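Local coordinates for protein N-acetylmuramoyl-L-alanine amidase (Mycobacteroides abscessus, PDB 7AGL) that probably hydrolyses the amide bond between N-acetylmuramic acid and L-alanine in peptidoglycan as a zinc-dependent amidase, at residues A[116-121]-A[179-184]. Sequence-based numbering, arbitrary orientation.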
ATOM      1  N   GLY A 116     -13.085  -3.815   5.781  1.00 21.82           N
ATOM      2  CA  GLY A 116     -13.030  -3.382   4.400  1.00 24.31           C
ATOM      3  C   GLY A 116     -11.778  -2.568   4.125  1.00 21.78           C
ATOM      4  O   GLY A 116     -10.957  -2.317   5.012  1.00 21.00           O
ATOM      5  N   PHE A 117     -11.661  -2.134   2.862  1.00 22.09           N
ATOM      6  CA  PHE A 117     -10.442  -1.494   2.357  1.00 24.19           C
ATOM      7  C   PHE A 117     -10.579   0.028   2.271  1.00 20.37           C
ATOM      8  O   PHE A 117     -11.672   0.570   2.097  1.00 21.47           O
ATOM      9  CB  PHE A 117     -10.088  -2.041   0.962  1.00 21.20           C
ATOM     10  CG  PHE A 117     -11.026  -1.569  -0.140  1.00 23.19           C
ATOM     11  CD1 PHE A 117     -10.831  -0.338  -0.762  1.00 21.67           C
ATOM     12  CD2 PHE A 117     -12.117  -2.352  -0.545  1.00 23.36           C
ATOM     13  CE1 PHE A 117     -11.707   0.123  -1.753  1.00 21.43           C
ATOM     14  CE2 PHE A 117     -12.990  -1.906  -1.544  1.00 27.01           C
ATOM     15  CZ  PHE A 117     -12.776  -0.666  -2.158  1.00 24.51           C
ATOM     16  N   HIS A 118      -9.436   0.725   2.321  1.00 19.72           N
ATOM     17  CA  HIS A 118      -9.470   2.116   1.869  1.00 20.49           C
ATOM     18  C   HIS A 118      -8.192   2.466   1.120  1.00 21.28           C
ATOM     19  O   HIS A 118      -7.097   2.013   1.472  1.00 22.03           O
ATOM     20  CB  HIS A 118      -9.777   3.128   3.020  1.00 20.65           C
ATOM     21  CG  HIS A 118      -8.786   3.178   4.147  1.00 22.60           C
ATOM     22  ND1 HIS A 118      -8.698   2.198   5.112  1.00 21.69           N
ATOM     23  CD2 HIS A 118      -7.934   4.161   4.534  1.00 19.95           C
ATOM     24  CE1 HIS A 118      -7.788   2.540   6.007  1.00 23.93           C
ATOM     25  NE2 HIS A 118      -7.316   3.731   5.687  1.00 23.37           N
ATOM     26  N   VAL A 119      -8.369   3.254   0.060  1.00 20.48           N
ATOM     27  CA  VAL A 119      -7.308   3.676  -0.843  1.00 21.29           C
ATOM     28  C   VAL A 119      -6.910   5.088  -0.439  1.00 22.01           C
ATOM     29  O   VAL A 119      -7.703   6.030  -0.578  1.00 22.26           O
ATOM     30  CB  VAL A 119      -7.774   3.629  -2.306  1.00 22.61           C
ATOM     31  CG1 VAL A 119      -6.642   4.093  -3.247  1.00 25.01           C
ATOM     32  CG2 VAL A 119      -8.276   2.213  -2.676  1.00 23.89           C
ATOM     33  N   ASN A 120      -5.688   5.228   0.088  1.00 18.64           N
ATOM     34  CA  ASN A 120      -5.167   6.506   0.542  1.00 18.21           C
ATOM     35  C   ASN A 120      -4.388   7.173  -0.578  1.00 25.63           C
ATOM     36  O   ASN A 120      -3.643   6.512  -1.309  1.00 20.42           O
ATOM     37  CB  ASN A 120      -4.239   6.319   1.751  1.00 21.37           C
ATOM     38  CG  ASN A 120      -4.947   5.678   2.924  1.00 22.25           C
ATOM     39  OD1 ASN A 120      -5.499   6.376   3.773  1.00 23.02           O
ATOM     40  ND2 ASN A 120      -4.984   4.341   2.950  1.00 25.08           N
ATOM     41  N   TYR A 121      -4.564   8.487  -0.702  1.00 21.83           N
ATOM     42  CA  TYR A 121      -3.874   9.258  -1.725  1.00 21.60           C
ATOM     43  C   TYR A 121      -3.555  10.644  -1.186  1.00 22.89           C
ATOM     44  O   TYR A 121      -4.188  11.133  -0.244  1.00 22.49           O
ATOM     45  CB  TYR A 121      -4.721   9.352  -3.005  1.00 20.16           C
ATOM     46  CG  TYR A 121      -5.981  10.170  -2.838  1.00 28.36           C
ATOM     47  CD1 TYR A 121      -7.139   9.599  -2.309  1.00 25.31           C
ATOM     48  CD2 TYR A 121      -6.020  11.511  -3.208  1.00 33.37           C
ATOM     49  CE1 TYR A 121      -8.291  10.351  -2.142  1.00 27.98           C
ATOM     50  CE2 TYR A 121      -7.164  12.270  -3.044  1.00 33.36           C
ATOM     51  CZ  TYR A 121      -8.296  11.687  -2.511  1.00 38.50           C
ATOM     52  OH  TYR A 121      -9.439  12.445  -2.355  1.00 35.92           O
ATOM     53  N   LEU A 179      -1.726   4.168  -1.615  1.00 17.98           N
ATOM     54  CA  LEU A 179      -1.438   3.302  -0.472  1.00 21.00           C
ATOM     55  C   LEU A 179      -2.754   2.625  -0.140  1.00 21.64           C
ATOM     56  O   LEU A 179      -3.697   3.291   0.313  1.00 21.63           O
ATOM     57  CB  LEU A 179      -0.892   4.094   0.721  1.00 20.27           C
ATOM     58  CG  LEU A 179      -0.397   3.298   1.944  1.00 20.67           C
ATOM     59  CD1 LEU A 179       0.470   4.205   2.837  1.00 21.88           C
ATOM     60  CD2 LEU A 179      -1.522   2.664   2.786  1.00 23.52           C
ATOM     61  N   VAL A 180      -2.820   1.314  -0.370  1.00 17.97           N
ATOM     62  CA  VAL A 180      -4.052   0.563  -0.157  1.00 18.52           C
ATOM     63  C   VAL A 180      -3.966  -0.103   1.203  1.00 21.84           C
ATOM     64  O   VAL A 180      -3.112  -0.966   1.417  1.00 21.09           O
ATOM     65  CB  VAL A 180      -4.285  -0.480  -1.261  1.00 19.60           C
ATOM     66  CG1 VAL A 180      -5.628  -1.180  -1.041  1.00 20.41           C
ATOM     67  CG2 VAL A 180      -4.266   0.194  -2.642  1.00 23.30           C
ATOM     68  N   GLU A 181      -4.843   0.296   2.120  1.00 20.30           N
ATOM     69  CA  GLU A 181      -5.098  -0.457   3.343  1.00 20.99           C
ATOM     70  C   GLU A 181      -6.155  -1.510   2.993  1.00 22.16           C
ATOM     71  O   GLU A 181      -7.311  -1.173   2.715  1.00 20.82           O
ATOM     72  CB  GLU A 181      -5.557   0.478   4.461  1.00 18.34           C
ATOM     73  CG  GLU A 181      -4.464   1.451   4.967  1.00 20.85           C
ATOM     74  CD  GLU A 181      -3.605   0.850   6.049  1.00 22.42           C
ATOM     75  OE1 GLU A 181      -3.782  -0.362   6.314  1.00 23.01           O
ATOM     76  OE2 GLU A 181      -2.759   1.584   6.632  1.00 23.25           O
ATOM     77  N   LEU A 182      -5.757  -2.787   2.967  1.00 21.51           N
ATOM     78  CA  LEU A 182      -6.641  -3.792   2.388  1.00 20.45           C
ATOM     79  C   LEU A 182      -7.753  -4.208   3.339  1.00 20.71           C
ATOM     80  O   LEU A 182      -8.783  -4.707   2.886  1.00 21.90           O
ATOM     81  CB  LEU A 182      -5.831  -5.019   1.927  1.00 22.49           C
ATOM     82  CG  LEU A 182      -5.095  -4.790   0.606  1.00 22.00           C
ATOM     83  CD1 LEU A 182      -4.072  -5.914   0.330  1.00 19.73           C
ATOM     84  CD2 LEU A 182      -6.081  -4.697  -0.539  1.00 21.97           C
ATOM     85  N   GLY A 183      -7.564  -4.015   4.637  1.00 21.66           N
ATOM     86  CA  GLY A 183      -8.592  -4.360   5.597  1.00 22.47           C
ATOM     87  C   GLY A 183      -8.113  -4.033   6.994  1.00 21.46           C
ATOM     88  O   GLY A 183      -7.028  -3.473   7.187  1.00 22.18           O
ATOM     89  N   ASN A 184      -8.942  -4.407   7.967  1.00 19.46           N
ATOM     90  CA  ASN A 184      -8.701  -4.127   9.378  1.00 20.01           C
ATOM     91  C   ASN A 184      -8.234  -5.421  10.035  1.00 19.32           C
ATOM     92  O   ASN A 184      -9.023  -6.360  10.191  1.00 18.67           O
ATOM     93  CB  ASN A 184      -9.972  -3.581  10.034  1.00 18.83           C
ATOM     94  CG  ASN A 184      -9.817  -3.367  11.514  1.00 19.31           C
ATOM     95  OD1 ASN A 184      -8.697  -3.409  12.051  1.00 20.83           O
ATOM     96  ND2 ASN A 184     -10.925  -3.097  12.192  1.00 20.35           N
TER
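Over one face of the His118 imidazole lies CB of Glu181, 3.3 Å above the ring plane and displaced from the ring centre, a CH-pi contact; the ring and the carboxylate, running alongside each other, are only 14° apart in plane. The two residues are an antiparallel hydrogen-bonded pair in the mixed sheet of this zinc-dependent N-acetylmuramoyl-L-alanine amidase domain, where strand 118-122 borders strand 177-184. The Glu181 side chain comes to about 4 Å from the zinc ion bound by His16, Glu51 and His106. His118 N donates to Glu181 O and Glu181 N to His118 O, both at 2.9 Å. Val119 and Val180 form the non-hydrogen-bonded pair and point to the other face, where Val180 meets Leu145 of helix 132-147. Beyond the paired region, Gly183 CA sends a nearly straight C-H toward Gly116 O at 3.2 Å. The Asn120 amide stands 77° from the Glu181 carboxylate plane, and its OD1 accepts a hydrogen bond from Arg164 NH1. Its ND2 works across the contact, sharing an acceptor with the backbone: Asn120 N reaches Leu179 O at 2.8 Å from one face of the carbonyl plane. From the opposite face, 36° out of that plane, Asn120 ND2 donates to Leu179 O at 3.1 Å.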